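Local structure of variable region-containing chitin-binding protein 3 (Branchiostoma floridae, 1XT5) at residues T12-E15 with T21-L24; K52-N57 with A87-P92; L94-V99 with G105-Q110. The protein is an immune-type receptor that probably binds, and perhaps cleaves, chitin; the piece described here is its first immunoglobulin domain, of the V type. All coordinates share one frame; numbering follows the deposited sequence. Where two conformers were deposited one is given.

Contact 1 of 3, residues T12-E15 with T21-L24; sequences TEVE and TVEL
Val14 faces Val22 and Leu24 between two strand segments, 13-15 and 22-24, that run almost exactly antiparallel (177°) with axes 7.7 Å apart at closest approach. In immunoglobulin terms these are strands A' and B of a V-set β-sandwich, and they belong to different sheets. Each finds its backbone partners within its own sheet, Val14 pairing with Val128 and Lys130, and Val22 and Leu24 with Leu96 and Leu94. What joins them is therefore a bridge of hydrocarbon at one margin of the sandwich.

Most of that bridge is one methyl group. With chi1 of Val14 at -59°, its CG2 falls between the backbone N and the carbonyl carbon and is directed at strand B, where it lies 3.7 Å from CG2 of Val22. Val14 CG2 also lies 4.0 Å from CG of Leu24, whose side chain crosses that of Val14 at about a right angle. Val22 and Leu24 thus meet Val14 from two directions, while Leu129 of strand 122-132 touches both valines and extends the apolar cluster inward.

The outer surface is polar. Glu15 and Glu23 turn away from the interface; Glu15 OE1 is hydrogen-bonded to Thr132 OG1, and Glu13 forms a salt bridge with Lys130. The second methyl of Val14 meets backbone instead of side chain, CG1 lying 3.8 Å from the carbonyl O of Glu23.

Contact 2 of 3, residues K52-N57 with A87-P92; sequences KVFKGN and ANLAAP
The turn between strands D and E of this V-set immunoglobulin domain pushes one leucine, Leu89, into the interior, where it meets Phe54, Gly56 and Asn57 of strand C'. Strand 50-58 belongs to the sheet that carries C, F and G, whereas the turn joins two strands of the opposing sheet, so the leucine ties the two layers together near the middle of the domain.

The two methyls of Leu89 divide the work. Leu89 CD2 comes up at the edge of the Phe54 ring, near the ring plane, with CE2 of Phe54 3.9 Å away and CZ of Phe54 at 4.2 Å. Leu89 CD2 also lies 4.1 Å from Gly56 C, and the lack of a side chain on this glycine lets the methyl come down onto the backbone. CD1 goes further along the strand to Asn57, whose own side chain starts away from the turn and leaves the main chain to be touched. The aromatic ring is brought into position by a chi1 of 177°, which sets CG of Phe54 opposite its backbone N; a classic β bulge, in which Val53 and Phe54 both face Trp41, shapes the strand just there.

Leu89 is presented by a type I turn from Asn88 to Ala91, closed by the bond from Ala91 N to Asn88 O at 3.0 Å. A weak, bent Asx-turn bond from Ala90 N to Asn88 OD1 (131°) accompanies it, and the same N-H is shared with a second partner, Tyr58 OH. A separate bond, Leu89 N to Glu69 OE2, anchors the turn. The tightest meeting between the segments is that of Leu89 CD1 with Asn57 C, at 3.5 Å.

Contact 3 of 3, residues L94-V99 with G105-Q110; sequences LRLTHV and GRYWCQ
Tyr107 carries this contact from strand F, packing against Leu94 and Leu96 of strand E across the core of the V-set β-sandwich. The strand begins at Gly105, whose positive phi of 150° suits glycine. Arg106 points out of the core, its NH1 hydrogen-bonded to Ser126 OG on the neighbouring strand 122-132.

Next comes Tyr107, whose ring packs between the two sheets. It is the residue of the tyrosine corner, a hallmark of Greek-key β-sandwiches: its hydroxyl is hydrogen-bonded to the carbonyl O of Asp103, four residues back, at the entrance to strand F. That bond secures the far end of the ring, and the two leucines bear on the ring at different points along its length. CD2 of Leu94 lies 4.2 Å from CD2 of Tyr107, at an oblique angle to the ring. CD2 of Leu96 sits at the phenol end, also obliquely, 4.5 Å from CZ of Tyr107. The hydroxyl thus has an apolar neighbour beside its polar partner, Leu96 CD2 lying 3.9 Å from Tyr107 OH. Both leucines place CG opposite the backbone N, with chi1 of 177° for Leu94, and the matching torsions send their branches the same way, toward strand F. The side chains of Leu96 and Tyr107 cross at roughly a right angle.

Trp108 again faces outward, with NE1 hydrogen-bonded to Gly44 O. Cys109 then returns to the interior, where Trp41 packs on both it and Leu94. There the strand is tied to the opposing sheet in the manner of immunoglobulin domains, by the disulfide between Cys109 SG and Cys26 SG.

In the fold
Along the chain the three contacts follow in series, each closing before the next opens, and all lie in one immunoglobulin V-set domain. Contacts 1 and 3 are closest, their centres 7 Å apart, because strands 22-31 and 94-96 are neighbours in one sheet: Leu24 N lies 2.8 Å from Leu94 O, a probable hydrogen bond. Contact 2 is centred 11 Å from contact 3 and meets it in the core beside the disulfide, where Pro92 CG lies 4.1 Å from Cys109 SG. Contacts 1 and 2 do not touch; their centres are 16 Å apart. Contact 1 carries the same apolar core out to the edge strand 13-17, giving the domain one continuous interior.

Contact 1 of 3, residues T12-E15 with T21-L24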
loop_
_atom_site.group_PDB
_atom_site.type_symbol
_atom_site.label_atom_id
_atom_site.label_comp_id
_atom_site.label_asym_id
_atom_site.label_seq_id
_atom_site.Cartn_x
_atom_site.Cartn_y
_atom_site.Cartn_z
ATOM N N THR A 12 3.301 -13.179 -1.474
ATOM C CA THR A 12 1.961 -13.307 -0.952
ATOM C C THR A 12 1.899 -13.402 0.556
ATOM O O THR A 12 0.832 -13.275 1.149
ATOM C CB THR A 12 1.219 -14.476 -1.609
ATOM O OG1 THR A 12 1.965 -15.670 -1.399
ATOM C CG2 THR A 12 1.044 -14.257 -3.099
ATOM N N GLU A 13 3.057 -13.609 1.166
ATOM C CA GLU A 13 3.168 -13.620 2.627
ATOM C C GLU A 13 4.602 -13.250 2.996
ATOM O O GLU A 13 5.534 -13.546 2.254
ATOM C CB GLU A 13 2.743 -14.964 3.201
ATOM C CG GLU A 13 3.628 -16.101 2.776
ATOM C CD GLU A 13 3.134 -17.402 3.422
ATOM O OE1 GLU A 13 3.771 -17.862 4.367
ATOM O OE2 GLU A 13 2.068 -17.914 3.022
ATOM N N VAL A 14 4.726 -12.676 4.157
ATOM C CA VAL A 14 5.975 -12.285 4.815
ATOM C C VAL A 14 5.836 -12.594 6.287
ATOM O O VAL A 14 4.753 -12.556 6.832
ATOM C CB VAL A 14 6.333 -10.804 4.586
ATOM C CG1 VAL A 14 6.477 -10.535 3.081
ATOM C CG2 VAL A 14 5.332 -9.845 5.176
ATOM N N GLU A 15 6.937 -12.921 6.941
ATOM C CA GLU A 15 6.932 -13.265 8.378
ATOM C C GLU A 15 7.964 -12.386 9.082
ATOM O O GLU A 15 9.058 -12.151 8.536
ATOM C CB GLU A 15 7.198 -14.730 8.578
ATOM C CG GLU A 15 7.189 -15.145 10.028
ATOM C CD GLU A 15 7.121 -16.639 10.309
ATOM O OE1 GLU A 15 7.244 -16.969 11.507
ATOM O OE2 GLU A 15 6.978 -17.421 9.358
ATOM N N THR A 21 10.883 -5.182 12.330
ATOM C CA THR A 21 10.545 -4.390 11.181
ATOM C C THR A 21 10.366 -5.303 9.976
ATOM O O THR A 21 11.169 -6.225 9.754
ATOM C CB THR A 21 11.593 -3.321 10.920
ATOM O OG1 THR A 21 11.638 -2.429 12.054
ATOM C CG2 THR A 21 11.298 -2.503 9.666
ATOM N N VAL A 22 9.315 -5.088 9.197
ATOM C CA VAL A 22 9.010 -5.895 8.056
ATOM C C VAL A 22 8.646 -5.013 6.872
ATOM O O VAL A 22 8.116 -3.923 7.032
ATOM C CB VAL A 22 7.878 -6.912 8.364
ATOM C CG1 VAL A 22 6.564 -6.180 8.630
ATOM C CG2 VAL A 22 7.735 -8.031 7.384
ATOM N N GLU A 23 8.890 -5.531 5.653
ATOM C CA GLU A 23 8.445 -4.882 4.450
ATOM C C GLU A 23 7.494 -5.794 3.638
ATOM O O GLU A 23 7.755 -7.007 3.530
ATOM C CB GLU A 23 9.620 -4.421 3.625
ATOM C CG GLU A 23 10.465 -3.357 4.367
ATOM C CD GLU A 23 11.453 -2.541 3.620
ATOM O OE1 GLU A 23 11.520 -2.742 2.391
ATOM O OE2 GLU A 23 12.094 -1.727 4.299
ATOM N N LEU A 24 6.466 -5.186 3.103
ATOM C CA LEU A 24 5.446 -5.882 2.332
ATOM C C LEU A 24 5.550 -5.334 0.898
ATOM O O LEU A 24 5.114 -4.216 0.650
ATOM C CB LEU A 24 4.044 -5.669 2.843
ATOM C CG LEU A 24 3.830 -6.222 4.257
ATOM C CD1 LEU A 24 4.487 -5.597 5.427
ATOM C CD2 LEU A 24 2.327 -6.127 4.625
#

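Contact 2 of 3, residues K52-N57 with A87-P92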
loop_
_atom_site.group_PDB
_atom_site.type_symbol
_atom_site.label_atom_id
_atom_site.label_comp_id
_atom_site.label_asym_id
_atom_site.label_seq_id
_atom_site.Cartn_x
_atom_site.Cartn_y
_atom_site.Cartn_z
ATOM N N LYS A 52 -7.595 1.476 7.722
ATOM C CA LYS A 52 -6.509 2.162 7.040
ATOM C C LYS A 52 -5.204 1.972 7.733
ATOM O O LYS A 52 -5.077 2.192 8.944
ATOM C CB LYS A 52 -6.838 3.673 6.928
ATOM C CG LYS A 52 -7.997 3.965 6.020
ATOM C CD LYS A 52 -8.364 5.448 6.174
ATOM C CE LYS A 52 -7.469 6.325 5.327
ATOM N NZ LYS A 52 -8.036 7.662 5.049
ATOM N N VAL A 53 -4.161 1.675 6.937
ATOM C CA VAL A 53 -2.774 1.633 7.420
ATOM C C VAL A 53 -2.017 2.889 6.957
ATOM O O VAL A 53 -1.379 3.585 7.728
ATOM C CB VAL A 53 -2.079 0.347 6.983
ATOM C CG1 VAL A 53 -0.641 0.337 7.414
ATOM C CG2 VAL A 53 -2.859 -0.857 7.512
ATOM N N PHE A 54 -2.077 3.136 5.655
ATOM C CA PHE A 54 -1.328 4.164 4.992
ATOM C C PHE A 54 -2.128 4.654 3.798
ATOM O O PHE A 54 -2.756 3.858 3.106
ATOM C CB PHE A 54 0.040 3.628 4.547
ATOM C CG PHE A 54 0.886 4.626 3.765
ATOM C CD1 PHE A 54 1.802 5.427 4.442
ATOM C CD2 PHE A 54 0.748 4.750 2.389
ATOM C CE1 PHE A 54 2.545 6.362 3.729
ATOM C CE2 PHE A 54 1.469 5.707 1.672
ATOM C CZ PHE A 54 2.363 6.469 2.388
ATOM N N LYS A 55 -1.988 5.936 3.492
ATOM C CA LYS A 55 -2.480 6.500 2.244
ATOM C C LYS A 55 -1.455 7.535 1.750
ATOM O O LYS A 55 -0.873 8.266 2.566
ATOM C CB LYS A 55 -3.865 7.120 2.366
ATOM C CG LYS A 55 -4.606 7.469 1.088
ATOM C CD LYS A 55 -6.001 8.003 1.332
ATOM C CE LYS A 55 -6.725 8.360 0.069
ATOM N NZ LYS A 55 -8.109 8.869 0.348
ATOM N N GLY A 56 -1.274 7.632 0.452
ATOM C CA GLY A 56 -0.419 8.651 -0.086
ATOM C C GLY A 56 -0.592 8.858 -1.561
ATOM O O GLY A 56 -1.122 8.007 -2.274
ATOM N N ASN A 57 -0.095 10.000 -2.034
ATOM C CA ASN A 57 -0.069 10.273 -3.447
ATOM C C ASN A 57 0.972 11.362 -3.725
ATOM O O ASN A 57 1.148 12.261 -2.927
ATOM C CB ASN A 57 -1.422 10.758 -4.012
ATOM C CG ASN A 57 -2.010 11.969 -3.337
ATOM O OD1 ASN A 57 -2.709 11.913 -2.345
ATOM N ND2 ASN A 57 -1.717 13.153 -3.904
ATOM N N ALA A 87 8.343 4.394 1.227
ATOM C CA ALA A 87 9.469 5.224 0.790
ATOM C C ALA A 87 9.304 5.748 -0.632
ATOM O O ALA A 87 9.833 6.831 -0.939
ATOM C CB ALA A 87 10.770 4.432 0.865
ATOM N N ASN A 88 8.656 4.983 -1.477
ATOM C CA ASN A 88 8.581 5.309 -2.907
ATOM C C ASN A 88 7.167 5.042 -3.380
ATOM O O ASN A 88 6.773 3.893 -3.559
ATOM C CB ASN A 88 9.574 4.440 -3.685
ATOM C CG ASN A 88 9.599 4.765 -5.158
ATOM O OD1 ASN A 88 8.811 5.397 -5.712
ATOM N ND2 ASN A 88 10.537 4.142 -5.888
ATOM N N LEU A 89 6.368 6.116 -3.588
ATOM C CA LEU A 89 4.991 5.883 -3.968
ATOM C C LEU A 89 4.838 5.245 -5.313
ATOM O O LEU A 89 3.799 4.613 -5.591
ATOM C CB LEU A 89 4.209 7.206 -3.895
ATOM C CG LEU A 89 3.951 7.756 -2.509
ATOM C CD1 LEU A 89 3.466 9.182 -2.577
ATOM C CD2 LEU A 89 2.970 6.905 -1.729
ATOM N N ALA A 90 5.821 5.362 -6.190
ATOM C CA ALA A 90 5.799 4.713 -7.495
ATOM C C ALA A 90 6.104 3.226 -7.387
ATOM O O ALA A 90 5.865 2.507 -8.395
ATOM C CB ALA A 90 6.808 5.350 -8.454
ATOM N N ALA A 91 6.573 2.733 -6.271
ATOM C CA ALA A 91 6.937 1.319 -6.041
ATOM C C ALA A 91 6.599 1.062 -4.572
ATOM O O ALA A 91 7.473 1.000 -3.704
ATOM C CB ALA A 91 8.407 1.087 -6.342
ATOM N N PRO A 92 5.293 1.048 -4.237
ATOM C CA PRO A 92 4.819 1.359 -2.894
ATOM C C PRO A 92 4.872 0.245 -1.866
ATOM O O PRO A 92 3.959 0.090 -1.027
ATOM C CB PRO A 92 3.380 1.833 -3.161
ATOM C CG PRO A 92 2.956 0.989 -4.346
ATOM C CD PRO A 92 4.181 0.983 -5.214
#

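Contact 3 of 3, residues L94-V99 with G105-Q110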
loop_
_atom_site.group_PDB
_atom_site.type_symbol
_atom_site.label_atom_id
_atom_site.label_comp_id
_atom_site.label_asym_id
_atom_site.label_seq_id
_atom_site.Cartn_x
_atom_site.Cartn_y
_atom_site.Cartn_z
ATOM N N LEU A 94 5.369 -1.306 1.558
ATOM C CA LEU A 94 5.096 -0.826 2.902
ATOM C C LEU A 94 6.167 -1.329 3.875
ATOM O O LEU A 94 6.491 -2.508 3.865
ATOM C CB LEU A 94 3.754 -1.392 3.348
ATOM C CG LEU A 94 3.312 -1.049 4.787
ATOM C CD1 LEU A 94 2.991 0.426 4.912
ATOM C CD2 LEU A 94 2.106 -1.892 5.163
ATOM N N ARG A 95 6.663 -0.430 4.711
ATOM C CA ARG A 95 7.546 -0.767 5.837
ATOM C C ARG A 95 6.753 -0.553 7.121
ATOM O O ARG A 95 6.178 0.521 7.334
ATOM C CB ARG A 95 8.780 0.133 5.822
ATOM C CG ARG A 95 9.782 -0.173 6.925
ATOM C CD ARG A 95 11.033 0.657 6.771
ATOM N NE ARG A 95 12.114 0.547 7.714
ATOM C CZ ARG A 95 12.213 1.327 8.784
ATOM N NH1 ARG A 95 11.319 2.253 9.140
ATOM N NH2 ARG A 95 13.274 1.117 9.568
ATOM N N LEU A 96 6.737 -1.565 7.982
ATOM C CA LEU A 96 6.069 -1.508 9.285
ATOM C C LEU A 96 7.077 -1.787 10.352
ATOM O O LEU A 96 7.761 -2.846 10.336
ATOM C CB LEU A 96 4.896 -2.463 9.261
ATOM C CG LEU A 96 4.006 -2.362 10.474
ATOM C CD1 LEU A 96 3.296 -1.013 10.556
ATOM C CD2 LEU A 96 3.012 -3.523 10.450
ATOM N N THR A 97 7.243 -0.863 11.302
ATOM C CA THR A 97 8.218 -1.050 12.407
ATOM C C THR A 97 7.470 -1.464 13.677
ATOM O O THR A 97 6.245 -1.337 13.786
ATOM C CB THR A 97 8.998 0.229 12.693
ATOM O OG1 THR A 97 8.079 1.233 13.090
ATOM C CG2 THR A 97 9.691 0.707 11.471
ATOM N N HIS A 98 8.270 -1.930 14.649
ATOM C CA HIS A 98 7.747 -2.265 15.990
ATOM C C HIS A 98 6.496 -3.154 15.879
ATOM O O HIS A 98 5.451 -2.851 16.457
ATOM C CB HIS A 98 7.427 -1.034 16.807
ATOM C CG HIS A 98 8.593 -0.197 17.012
ATOM N ND1 HIS A 98 9.535 -0.453 17.970
ATOM C CD2 HIS A 98 8.938 0.954 16.376
ATOM C CE1 HIS A 98 10.450 0.496 17.875
ATOM N NE2 HIS A 98 10.137 1.385 16.951
ATOM N N VAL A 99 6.608 -4.237 15.094
ATOM C CA VAL A 99 5.444 -5.042 14.800
ATOM C C VAL A 99 4.816 -5.611 16.056
ATOM O O VAL A 99 5.468 -6.207 16.909
ATOM C CB VAL A 99 5.815 -6.145 13.776
ATOM C CG1 VAL A 99 4.733 -7.156 13.660
ATOM C CG2 VAL A 99 6.140 -5.526 12.429
ATOM N N GLY A 105 -2.020 -10.529 9.874
ATOM C CA GLY A 105 -3.234 -10.399 9.124
ATOM C C GLY A 105 -2.966 -10.207 7.657
ATOM O O GLY A 105 -1.941 -10.672 7.133
ATOM N N ARG A 106 -3.889 -9.512 7.010
ATOM C CA ARG A 106 -3.887 -9.375 5.570
ATOM C C ARG A 106 -3.832 -7.903 5.177
ATOM O O ARG A 106 -4.710 -7.125 5.582
ATOM C CB ARG A 106 -5.109 -10.040 4.968
ATOM C CG ARG A 106 -5.097 -10.085 3.437
ATOM C CD ARG A 106 -6.157 -10.993 2.872
ATOM N NE ARG A 106 -6.012 -12.376 3.319
ATOM C CZ ARG A 106 -5.284 -13.304 2.769
ATOM N NH1 ARG A 106 -4.515 -13.035 1.723
ATOM N NH2 ARG A 106 -5.271 -14.531 3.251
ATOM N N TYR A 107 -2.833 -7.515 4.414
ATOM C CA TYR A 107 -2.575 -6.153 4.037
ATOM C C TYR A 107 -2.753 -6.006 2.537
ATOM O O TYR A 107 -2.058 -6.637 1.745
ATOM C CB TYR A 107 -1.146 -5.755 4.447
ATOM C CG TYR A 107 -0.960 -5.640 5.925
ATOM C CD1 TYR A 107 -0.797 -6.734 6.737
ATOM C CD2 TYR A 107 -0.971 -4.392 6.559
ATOM C CE1 TYR A 107 -0.659 -6.630 8.101
ATOM C CE2 TYR A 107 -0.818 -4.238 7.914
ATOM C CZ TYR A 107 -0.643 -5.393 8.699
ATOM O OH TYR A 107 -0.496 -5.240 10.042
ATOM N N TRP A 108 -3.680 -5.151 2.138
ATOM C CA TRP A 108 -3.973 -4.896 0.740
ATOM C C TRP A 108 -3.204 -3.673 0.275
ATOM O O TRP A 108 -3.335 -2.599 0.851
ATOM C CB TRP A 108 -5.482 -4.632 0.569
ATOM C CG TRP A 108 -6.276 -5.859 0.852
ATOM C CD1 TRP A 108 -6.730 -6.280 2.085
ATOM C CD2 TRP A 108 -6.677 -6.847 -0.092
ATOM N NE1 TRP A 108 -7.382 -7.470 1.959
ATOM C CE2 TRP A 108 -7.373 -7.848 0.652
ATOM C CE3 TRP A 108 -6.526 -7.023 -1.430
ATOM C CZ2 TRP A 108 -7.902 -8.966 0.032
ATOM C CZ3 TRP A 108 -7.048 -8.126 -2.048
ATOM C CH2 TRP A 108 -7.741 -9.103 -1.311
ATOM N N CYS A 109 -2.438 -3.868 -0.816
ATOM C CA CYS A 109 -1.823 -2.774 -1.556
ATOM C C CYS A 109 -2.805 -2.421 -2.679
ATOM O O CYS A 109 -3.000 -3.209 -3.589
ATOM C CB CYS A 109 -0.494 -3.227 -2.117
ATOM S SG CYS A 109 0.306 -1.859 -3.003
ATOM N N GLN A 110 -3.422 -1.268 -2.557
ATOM C CA GLN A 110 -4.402 -0.772 -3.506
ATOM C C GLN A 110 -3.809 0.463 -4.178
ATOM O O GLN A 110 -3.343 1.382 -3.507
ATOM C CB GLN A 110 -5.701 -0.426 -2.798
ATOM C CG GLN A 110 -6.752 0.138 -3.741
ATOM C CD GLN A 110 -8.003 0.419 -2.976
ATOM O OE1 GLN A 110 -8.780 -0.472 -2.685
ATOM N NE2 GLN A 110 -8.164 1.643 -2.547
#